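Local coordinates for protein alpha-glucosidase (Pseudoalteromonas sp. K8, PDB 5HQA) that hydrolyses alpha-glucosidic linkages as a calcium-binding glycoside hydrolase of family 97, here holding the inhibitor acarbose in its active site, at residues S383-Y389 and I431-E437; T139-W143 and F174-D178; L502-R508 and W624-P628. All coordinates share one frame; numbering follows the deposited sequence.

Contact 1: residues S383-Y389 and I431-E437; sequences SQVKTGY and ISINTHE. With CA (calcium ion), chain C; AC1 (4,6-dideoxy-4-{[(1S,4R,5S,6S)-4,5,6-trihydroxy-3-(hydroxymethyl)cyclohex-2-en-1-yl]amino}-alpha-D-glucopyranose), chain B.
The imidazole of His436 carries the methylene CE of Lys386 over the centre of one face, 3.4 Å from the ring centroid, a CH-pi contact almost on the ring normal. At its edge, in plane, ND1 gives a nearly straight bond of 2.7 Å to O2B of the acarbose unit AC1 (172°); Asn434 OD1 also lies at the edge, and NE2 is hydrogen-bonded to Asp489. The Tyr389 ring instead meets a carbonyl with its edge, CD1 lying 3.3 Å from His436 O. Lys386, fully extended with CG anti to the backbone N (chi1 175°), passes above the imidazole and bonds AC1 O3B through NZ, which also pairs with Glu311. Beneath them the parallel strands 384-388 and 432-435, neighbours in the TIM barrel, exchange backbone bonds such as Asn434 N to Val385 O. Past their C-terminal ends, Glu437 OE1 takes Tyr389 N on its anti lone pair at 3.0 Å, and OE2 binds calcium at 2.4 Å. With an alanine in place of His436, O2B is likely to lose its nearly straight donor and Lys386 CE the ring face beneath it. O2B accepts from His436 ND1 and also binds the calcium, consistent with ligand recognition being coupled to the metal, which Glu154, Glu455 and Glu461 also bind.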
loop_
_atom_site.group_PDB
_atom_site.type_symbol
_atom_site.label_atom_id
_atom_site.label_comp_id
_atom_site.label_asym_id
_atom_site.label_seq_id
_atom_site.Cartn_x
_atom_site.Cartn_y
_atom_site.Cartn_z
ATOM N N SER A 383 6.471 16.698 12.164
ATOM C CA SER A 383 6.567 16.614 10.709
ATOM C C SER A 383 5.810 15.447 10.087
ATOM O O SER A 383 5.592 15.461 8.871
ATOM C CB SER A 383 8.034 16.501 10.276
ATOM O OG SER A 383 8.728 17.702 10.540
ATOM N N GLN A 384 5.437 14.429 10.864
ATOM C CA GLN A 384 4.698 13.277 10.357
ATOM C C GLN A 384 3.523 13.018 11.283
ATOM O O GLN A 384 3.652 13.160 12.503
ATOM C CB GLN A 384 5.577 12.015 10.267
ATOM C CG GLN A 384 6.782 12.186 9.350
ATOM C CD GLN A 384 7.725 10.970 9.306
ATOM O OE1 GLN A 384 7.645 10.057 10.144
ATOM N NE2 GLN A 384 8.636 10.970 8.317
ATOM N N VAL A 385 2.381 12.652 10.702
ATOM C CA VAL A 385 1.164 12.359 11.455
ATOM C C VAL A 385 0.572 11.056 10.940
ATOM O O VAL A 385 0.431 10.867 9.725
ATOM C CB VAL A 385 0.133 13.502 11.348
ATOM C CG1 VAL A 385 -1.193 13.102 11.993
ATOM C CG2 VAL A 385 0.686 14.769 12.003
ATOM N N LYS A 386 0.259 10.149 11.864
ATOM C CA LYS A 386 -0.491 8.938 11.563
ATOM C C LYS A 386 -1.969 9.233 11.778
ATOM O O LYS A 386 -2.356 9.682 12.859
ATOM C CB LYS A 386 -0.033 7.792 12.466
ATOM C CG LYS A 386 -0.824 6.509 12.333
ATOM C CD LYS A 386 -0.255 5.454 13.284
ATOM C CE LYS A 386 -1.111 4.196 13.295
ATOM N NZ LYS A 386 -0.603 3.239 14.297
ATOM N N THR A 387 -2.786 9.005 10.750
ATOM C CA THR A 387 -4.229 9.192 10.849
ATOM C C THR A 387 -4.927 7.839 10.916
ATOM O O THR A 387 -4.355 6.798 10.581
ATOM C CB THR A 387 -4.768 9.997 9.662
ATOM O OG1 THR A 387 -4.468 9.302 8.441
ATOM C CG2 THR A 387 -4.139 11.403 9.633
ATOM N N GLY A 388 -6.172 7.858 11.365
ATOM C CA GLY A 388 -6.907 6.623 11.563
ATOM C C GLY A 388 -8.385 6.841 11.361
ATOM O O GLY A 388 -8.922 7.904 11.681
ATOM N N TYR A 389 -9.053 5.819 10.822
ATOM C CA TYR A 389 -10.471 5.912 10.484
ATOM C C TYR A 389 -11.185 4.628 10.915
ATOM O O TYR A 389 -11.842 3.953 10.126
ATOM C CB TYR A 389 -10.641 6.185 8.986
ATOM C CG TYR A 389 -9.985 7.490 8.555
ATOM C CD1 TYR A 389 -8.618 7.553 8.300
ATOM C CD2 TYR A 389 -10.730 8.657 8.424
ATOM C CE1 TYR A 389 -8.007 8.746 7.938
ATOM C CE2 TYR A 389 -10.127 9.863 8.052
ATOM C CZ TYR A 389 -8.764 9.895 7.808
ATOM O OH TYR A 389 -8.151 11.076 7.430
ATOM N N ILE A 431 3.772 18.699 6.709
ATOM C CA ILE A 431 3.492 17.473 7.451
ATOM C C ILE A 431 3.203 16.355 6.456
ATOM O O ILE A 431 2.458 16.555 5.488
ATOM C CB ILE A 431 2.320 17.674 8.429
ATOM C CG1 ILE A 431 2.743 18.631 9.557
ATOM C CG2 ILE A 431 1.808 16.335 8.965
ATOM C CD1 ILE A 431 1.617 19.023 10.486
ATOM N N SER A 432 3.804 15.186 6.690
ATOM C CA SER A 432 3.554 13.975 5.922
ATOM C C SER A 432 2.563 13.085 6.658
ATOM O O SER A 432 2.497 13.096 7.891
ATOM C CB SER A 432 4.853 13.208 5.677
ATOM O OG SER A 432 5.730 13.988 4.881
ATOM N N ILE A 433 1.812 12.289 5.889
ATOM C CA ILE A 433 0.654 11.557 6.391
ATOM C C ILE A 433 0.861 10.064 6.184
ATOM O O ILE A 433 1.229 9.623 5.086
ATOM C CB ILE A 433 -0.646 12.025 5.712
ATOM C CG1 ILE A 433 -0.944 13.478 6.088
ATOM C CG2 ILE A 433 -1.819 11.137 6.119
ATOM C CD1 ILE A 433 -1.162 13.685 7.589
ATOM N N ASN A 434 0.612 9.295 7.246
ATOM C CA ASN A 434 0.592 7.834 7.250
ATOM C C ASN A 434 -0.838 7.431 7.594
ATOM O O ASN A 434 -1.264 7.593 8.741
ATOM C CB ASN A 434 1.608 7.316 8.277
ATOM C CG ASN A 434 1.417 5.852 8.645
ATOM O OD1 ASN A 434 0.742 5.090 7.948
ATOM N ND2 ASN A 434 2.047 5.446 9.751
ATOM N N THR A 435 -1.598 6.939 6.611
ATOM C CA THR A 435 -3.042 6.750 6.770
ATOM C C THR A 435 -3.363 5.307 7.131
ATOM O O THR A 435 -3.129 4.400 6.323
ATOM C CB THR A 435 -3.796 7.109 5.490
ATOM O OG1 THR A 435 -3.391 8.398 5.024
ATOM C CG2 THR A 435 -5.311 7.113 5.752
ATOM N N HIS A 436 -3.949 5.093 8.309
ATOM C CA HIS A 436 -4.527 3.793 8.631
ATOM C C HIS A 436 -6.030 3.806 8.371
ATOM O O HIS A 436 -6.676 4.854 8.432
ATOM C CB HIS A 436 -4.208 3.390 10.077
ATOM C CG HIS A 436 -2.792 2.926 10.247
ATOM N ND1 HIS A 436 -2.445 1.815 10.989
ATOM C CD2 HIS A 436 -1.635 3.406 9.723
ATOM C CE1 HIS A 436 -1.134 1.643 10.928
ATOM N NE2 HIS A 436 -0.619 2.601 10.176
ATOM N N GLU A 437 -6.574 2.623 8.070
ATOM C CA GLU A 437 -7.897 2.476 7.471
ATOM C C GLU A 437 -8.050 3.462 6.309
ATOM O O GLU A 437 -8.914 4.344 6.338
ATOM C CB GLU A 437 -9.013 2.652 8.493
ATOM C CG GLU A 437 -8.913 1.644 9.641
ATOM C CD GLU A 437 -7.801 1.999 10.619
ATOM O OE1 GLU A 437 -7.751 3.176 11.029
ATOM O OE2 GLU A 437 -6.954 1.125 10.943
HETATM CA CA CA C . -5.776 -0.926 11.486
HETATM C C1 AC1 B . -10.173 -2.528 14.909
HETATM O O2 AC1 B . -10.329 -3.046 12.577
HETATM C C2 AC1 B . -9.774 -2.100 13.505
HETATM C C4A AC1 B . -3.871 2.004 15.936
HETATM C C3 AC1 B . -8.279 -1.995 13.359
HETATM O O3 AC1 B . -7.931 -1.660 12.004
HETATM C C4 AC1 B . -7.740 -0.986 14.339
HETATM N N4A AC1 B . -6.318 -0.600 14.076
HETATM C C5 AC1 B . -7.902 -1.741 15.650
HETATM O O5 AC1 B . -9.357 -1.823 15.952
HETATM C C6 AC1 B . -7.204 -1.125 16.823
HETATM C C1B AC1 B . -6.057 0.884 14.063
HETATM C C2B AC1 B . -4.461 1.178 13.674
HETATM O O2B AC1 B . -4.159 0.427 12.498
HETATM C C3B AC1 B . -3.610 0.902 14.758
HETATM O O3B AC1 B . -2.205 0.966 14.410
HETATM O O4 AC1 B . -3.124 1.671 17.089
HETATM C C5B AC1 B . -5.266 2.135 16.289
HETATM C C7B AC1 B . -6.396 1.559 15.270
HETATM C C6B AC1 B . -5.644 3.287 17.234
HETATM O O6B AC1 B . -5.567 4.474 16.508
HETATM O O HOH W 1 7.333 15.613 6.606
HETATM O O HOH W 2 -5.520 10.751 6.270
#

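Contact 2: residues T139-W143 and F174-D178; sequences TATAW and FKNQD
Thr141 and Lys175 form an antiparallel hydrogen-bonded pair, and around it the two segments pack closely. Thr141 N donates to Lys175 O and Lys175 N returns the bond to Thr141 O at 2.8 Å, both nearly straight at the proton. The same two carbonyls are pressed by carbon: Phe174 CB comes to 3.1 Å from Thr141 O, and Ala140 CB to 3.2 Å from Lys175 O. Next to this pair, Ala142 faces Phe174 as a non-hydrogen-bonded pair, with their CB atoms 3.8 Å apart. Phe174 CG sits between its own backbone N and carbonyl carbon (chi1 58°), and the ring leads away from the partner strand to reach Leu162, Ile182 and Ile184. On the other face of the sheet, the six-membered part of the Trp143 indole reaches back across the neighbouring strand: CZ3 lies 3.7 Å from Phe174 CA, and CH2 meets the aliphatic stem of Lys175 at CG, 3.6 Å away. The methyl CG2 of Thr141 lies over one face of this indole, toward its rim.

Toward Thr139 and Gln177 the pairing gives way to water. The extended Gln177 chain crosses Thr139, but the polar groups are joined by solvent. One water links Thr139 OG1 to Gln177 N, accepting from the latter at 2.8 Å; another connects the same hydroxyl to Gln177 OE1.

Within the antiparallel sheet of the N-terminal domain, strand 141-144 lies between 158-161 and 172-175, and strand 181-187 flanks 172-175 on its far side. Trp143 also touches Val564, just before the magnesium-binding Gly565, and so joins this sheet to the C-terminal region.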
loop_
_atom_site.group_PDB
_atom_site.type_symbol
_atom_site.label_atom_id
_atom_site.label_comp_id
_atom_site.label_asym_id
_atom_site.label_seq_id
_atom_site.Cartn_x
_atom_site.Cartn_y
_atom_site.Cartn_z
ATOM N N THR A 139 -9.702 -22.555 -15.146
ATOM C CA THR A 139 -8.457 -23.186 -14.713
ATOM C C THR A 139 -7.486 -22.195 -14.075
ATOM O O THR A 139 -6.318 -22.541 -13.854
ATOM C CB THR A 139 -7.774 -23.913 -15.882
ATOM O OG1 THR A 139 -7.601 -23.008 -16.980
ATOM C CG2 THR A 139 -8.620 -25.095 -16.350
ATOM N N ALA A 140 -7.938 -20.985 -13.761
ATOM C CA ALA A 140 -7.096 -19.972 -13.136
ATOM C C ALA A 140 -7.206 -20.033 -11.613
ATOM O O ALA A 140 -8.223 -20.470 -11.059
ATOM C CB ALA A 140 -7.491 -18.575 -13.621
ATOM N N THR A 141 -6.150 -19.564 -10.943
ATOM C CA THR A 141 -6.060 -19.534 -9.486
ATOM C C THR A 141 -5.903 -18.091 -9.037
ATOM O O THR A 141 -5.082 -17.357 -9.595
ATOM C CB THR A 141 -4.862 -20.347 -8.989
ATOM O OG1 THR A 141 -4.993 -21.712 -9.405
ATOM C CG2 THR A 141 -4.742 -20.272 -7.466
ATOM N N ALA A 142 -6.658 -17.697 -8.011
ATOM C CA ALA A 142 -6.657 -16.324 -7.524
ATOM C C ALA A 142 -6.302 -16.265 -6.039
ATOM O O ALA A 142 -6.595 -17.188 -5.270
ATOM C CB ALA A 142 -8.024 -15.657 -7.751
ATOM N N TRP A 143 -5.681 -15.150 -5.640
ATOM C CA TRP A 143 -5.343 -14.872 -4.246
ATOM C C TRP A 143 -5.947 -13.519 -3.900
ATOM O O TRP A 143 -5.480 -12.494 -4.404
ATOM C CB TRP A 143 -3.830 -14.858 -4.045
ATOM C CG TRP A 143 -3.132 -16.088 -4.564
ATOM C CD1 TRP A 143 -2.939 -17.257 -3.895
ATOM C CD2 TRP A 143 -2.520 -16.259 -5.856
ATOM N NE1 TRP A 143 -2.242 -18.145 -4.685
ATOM C CE2 TRP A 143 -1.970 -17.553 -5.891
ATOM C CE3 TRP A 143 -2.370 -15.433 -6.977
ATOM C CZ2 TRP A 143 -1.290 -18.048 -7.006
ATOM C CZ3 TRP A 143 -1.692 -15.923 -8.077
ATOM C CH2 TRP A 143 -1.162 -17.219 -8.083
ATOM N N PHE A 174 -4.008 -12.974 -9.883
ATOM C CA PHE A 174 -4.306 -14.364 -10.184
ATOM C C PHE A 174 -3.326 -14.853 -11.244
ATOM O O PHE A 174 -2.561 -14.074 -11.820
ATOM C CB PHE A 174 -5.772 -14.523 -10.631
ATOM C CG PHE A 174 -6.131 -13.687 -11.840
ATOM C CD1 PHE A 174 -6.566 -12.373 -11.688
ATOM C CD2 PHE A 174 -6.035 -14.219 -13.117
ATOM C CE1 PHE A 174 -6.897 -11.608 -12.801
ATOM C CE2 PHE A 174 -6.359 -13.461 -14.227
ATOM C CZ PHE A 174 -6.789 -12.162 -14.069
ATOM N N LYS A 175 -3.328 -16.163 -11.486
ATOM C CA LYS A 175 -2.538 -16.725 -12.572
ATOM C C LYS A 175 -3.422 -17.644 -13.399
ATOM O O LYS A 175 -4.354 -18.264 -12.881
ATOM C CB LYS A 175 -1.308 -17.500 -12.068
ATOM C CG LYS A 175 -1.638 -18.742 -11.279
ATOM C CD LYS A 175 -0.379 -19.558 -10.985
ATOM C CE LYS A 175 -0.728 -20.806 -10.184
ATOM N NZ LYS A 175 0.477 -21.619 -9.843
ATOM N N ASN A 176 -3.138 -17.720 -14.696
ATOM C CA ASN A 176 -3.880 -18.664 -15.514
ATOM C C ASN A 176 -3.092 -19.970 -15.598
ATOM O O ASN A 176 -2.007 -20.113 -15.022
ATOM C CB ASN A 176 -4.234 -18.058 -16.883
ATOM C CG ASN A 176 -3.032 -17.845 -17.800
ATOM O OD1 ASN A 176 -1.966 -18.427 -17.617
ATOM N ND2 ASN A 176 -3.227 -17.013 -18.828
ATOM N N GLN A 177 -3.655 -20.954 -16.297
ATOM C CA GLN A 177 -3.045 -22.275 -16.282
ATOM C C GLN A 177 -1.703 -22.296 -17.000
ATOM O O GLN A 177 -0.861 -23.141 -16.677
ATOM C CB GLN A 177 -3.989 -23.300 -16.900
ATOM C CG GLN A 177 -3.698 -24.718 -16.441
ATOM C CD GLN A 177 -4.641 -25.730 -17.059
ATOM O OE1 GLN A 177 -4.922 -25.681 -18.263
ATOM N NE2 GLN A 177 -5.154 -26.645 -16.233
ATOM N N ASP A 178 -1.480 -21.377 -17.945
ATOM C CA ASP A 178 -0.171 -21.188 -18.564
ATOM C C ASP A 178 0.883 -20.669 -17.590
ATOM O O ASP A 178 2.062 -20.616 -17.956
ATOM C CB ASP A 178 -0.266 -20.203 -19.739
ATOM C CG ASP A 178 -1.024 -20.769 -20.928
ATOM O OD1 ASP A 178 -1.086 -22.009 -21.063
ATOM O OD2 ASP A 178 -1.559 -19.972 -21.733
HETATM O O HOH W 3 -6.324 -20.606 -16.957
HETATM O O HOH W 4 -7.257 -24.049 -19.569
HETATM O O HOH W 5 -5.223 -25.503 -13.122
#

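Contact 3: residues L502-R508 and W624-P628; sequences LGANTNR and WKNNP
Trp624 O is gripped by two nitrogens of one guanidinium: Arg508 NH2 donates to it at 2.8 Å and Arg508 NH1 at 3.0 Å, an end-on hold by both nitrogens on a single atom. The acceptor lies close to the guanidinium plane, although both donors approach from the same face of the peptide carbonyl and are tilted from its plane. A further, weak bond runs from NH1 to Lys625 O. That second carbonyl has a firmer donor in Gly503 N, at 2.7 Å, which stands above the carbonyl plane. A bend at chi3 (-69°) of Arg508 brings NH1 and NH2 to Trp624 O.

Flat groups and small apolar contacts fill in around the bonds. Over one guanidinium face, toward the rim, lies Trp624 CE3; Leu502 CD2 occupies the opposite face. The guanidinium and indole planes stand 69° apart, so this is no parallel stack. Ala504 CB touches the far end of the indole, 3.6 Å from Trp624 CH2, while Leu502 CD2 meets Pro628 CG at 4.1 Å.

Neither segment has regular secondary structure. Residues 502-508 belong to the long loop between helices 482-485 and 513-522 of the barrel region, and residues 624-628 to the connection between strands 611-618 and 631-638 of the C-terminal sheet. A backbone bond between Pro628 and Leu513, at the start of helix 513-522, extends this junction of the two domains.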
loop_
_atom_site.group_PDB
_atom_site.type_symbol
_atom_site.label_atom_id
_atom_site.label_comp_id
_atom_site.label_asym_id
_atom_site.label_seq_id
_atom_site.Cartn_x
_atom_site.Cartn_y
_atom_site.Cartn_z
ATOM N N LEU A 502 4.032 -19.410 23.409
ATOM C CA LEU A 502 4.478 -19.910 22.113
ATOM C C LEU A 502 3.477 -20.944 21.593
ATOM O O LEU A 502 2.377 -21.110 22.132
ATOM C CB LEU A 502 5.889 -20.478 22.219
ATOM C CG LEU A 502 6.981 -19.425 22.429
ATOM C CD1 LEU A 502 8.354 -20.072 22.479
ATOM C CD2 LEU A 502 6.918 -18.356 21.339
ATOM N N GLY A 503 3.855 -21.662 20.531
ATOM C CA GLY A 503 2.942 -22.597 19.900
ATOM C C GLY A 503 2.122 -21.941 18.805
ATOM O O GLY A 503 2.242 -20.748 18.503
ATOM N N ALA A 504 1.245 -22.750 18.212
ATOM C CA ALA A 504 0.489 -22.360 17.029
ATOM C C ALA A 504 -0.919 -21.872 17.336
ATOM O O ALA A 504 -1.662 -21.553 16.401
ATOM C CB ALA A 504 0.408 -23.537 16.047
ATOM N N ASN A 505 -1.310 -21.791 18.610
ATOM C CA ASN A 505 -2.703 -21.524 18.960
ATOM C C ASN A 505 -2.868 -20.283 19.829
ATOM O O ASN A 505 -3.898 -20.135 20.500
ATOM C CB ASN A 505 -3.313 -22.738 19.664
ATOM C CG ASN A 505 -3.183 -24.001 18.847
ATOM O OD1 ASN A 505 -2.529 -24.961 19.262
ATOM N ND2 ASN A 505 -3.788 -24.003 17.667
ATOM N N THR A 506 -1.880 -19.393 19.837
ATOM C CA THR A 506 -1.935 -18.157 20.600
ATOM C C THR A 506 -1.875 -16.978 19.643
ATOM O O THR A 506 -1.463 -17.115 18.485
ATOM C CB THR A 506 -0.771 -18.065 21.594
ATOM O OG1 THR A 506 0.447 -18.334 20.895
ATOM C CG2 THR A 506 -0.925 -19.095 22.697
ATOM N N ASN A 507 -2.279 -15.807 20.139
ATOM C CA ASN A 507 -2.145 -14.574 19.366
ATOM C C ASN A 507 -0.705 -14.085 19.472
ATOM O O ASN A 507 -0.283 -13.594 20.524
ATOM C CB ASN A 507 -3.125 -13.508 19.849
ATOM C CG ASN A 507 -4.544 -13.735 19.332
ATOM O OD1 ASN A 507 -4.760 -14.079 18.154
ATOM N ND2 ASN A 507 -5.523 -13.531 20.213
ATOM N N ARG A 508 0.042 -14.219 18.381
ATOM C CA ARG A 508 1.441 -13.828 18.282
ATOM C C ARG A 508 1.785 -13.777 16.806
ATOM O O ARG A 508 1.070 -14.372 15.992
ATOM C CB ARG A 508 2.352 -14.837 18.995
ATOM C CG ARG A 508 2.003 -16.272 18.616
ATOM C CD ARG A 508 3.147 -17.261 18.827
ATOM N NE ARG A 508 4.258 -17.056 17.899
ATOM C CZ ARG A 508 5.146 -17.995 17.582
ATOM N NH1 ARG A 508 5.041 -19.221 18.094
ATOM N NH2 ARG A 508 6.139 -17.712 16.744
ATOM N N TRP A 624 8.866 -21.979 13.587
ATOM C CA TRP A 624 8.178 -20.827 14.172
ATOM C C TRP A 624 7.339 -21.185 15.398
ATOM O O TRP A 624 7.132 -20.325 16.258
ATOM C CB TRP A 624 7.309 -20.124 13.122
ATOM C CG TRP A 624 6.060 -20.859 12.685
ATOM C CD1 TRP A 624 5.930 -21.685 11.603
ATOM C CD2 TRP A 624 4.762 -20.795 13.299
ATOM N NE1 TRP A 624 4.634 -22.148 11.512
ATOM C CE2 TRP A 624 3.898 -21.615 12.539
ATOM C CE3 TRP A 624 4.249 -20.132 14.424
ATOM C CZ2 TRP A 624 2.548 -21.788 12.864
ATOM C CZ3 TRP A 624 2.908 -20.309 14.749
ATOM C CH2 TRP A 624 2.073 -21.127 13.966
ATOM N N LYS A 625 6.836 -22.419 15.501
ATOM C CA LYS A 625 5.843 -22.723 16.533
ATOM C C LYS A 625 6.445 -22.686 17.931
ATOM O O LYS A 625 5.975 -21.948 18.810
ATOM C CB LYS A 625 5.199 -24.084 16.262
ATOM C CG LYS A 625 4.361 -24.082 14.992
ATOM C CD LYS A 625 3.736 -25.440 14.712
ATOM C CE LYS A 625 2.878 -25.383 13.449
ATOM N NZ LYS A 625 2.437 -26.746 13.047
ATOM N N ASN A 626 7.474 -23.493 18.170
ATOM C CA ASN A 626 8.056 -23.584 19.498
ATOM C C ASN A 626 9.533 -23.240 19.539
ATOM O O ASN A 626 10.096 -23.168 20.631
ATOM C CB ASN A 626 7.813 -24.981 20.077
ATOM C CG ASN A 626 6.332 -25.262 20.263
ATOM O OD1 ASN A 626 5.679 -24.637 21.098
ATOM N ND2 ASN A 626 5.791 -26.172 19.470
ATOM N N ASN A 627 10.168 -22.983 18.396
ATOM C CA ASN A 627 11.572 -22.599 18.423
ATOM C C ASN A 627 11.822 -21.411 17.496
ATOM O O ASN A 627 12.686 -21.488 16.614
ATOM C CB ASN A 627 12.440 -23.799 18.039
ATOM C CG ASN A 627 13.877 -23.637 18.466
ATOM O OD1 ASN A 627 14.186 -22.867 19.374
ATOM N ND2 ASN A 627 14.772 -24.372 17.813
ATOM N N PRO A 628 11.104 -20.291 17.660
ATOM C CA PRO A 628 11.247 -19.193 16.693
ATOM C C PRO A 628 12.493 -18.345 16.872
ATOM O O PRO A 628 12.818 -17.570 15.960
ATOM C CB PRO A 628 9.995 -18.339 16.949
ATOM C CG PRO A 628 9.786 -18.503 18.433
ATOM C CD PRO A 628 10.151 -19.944 18.736
#

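How the contacts relate
From the N terminus, contact 2 comes first, closing a connection of 30 residues that contains strand 158-161 and lies wholly within the N-terminal beta domain. Contact 1 follows in the barrel, where the intervening 41 residues include helix 413-428 and return the chain to a parallel neighbour at the active site. Contact 3 spans the longest interval, 115 residues, bringing a late barrel loop against a loop that joins two strands of the C-terminal sheet. The three loops run in series, with no nesting or crossing. Their nearest atoms remain about 17 to 19 Å apart; contacts 1 and 2 lie on opposite sides of the chain's centre. Two are thus internal to single domains, whereas 502-508 with 624-628 joins two.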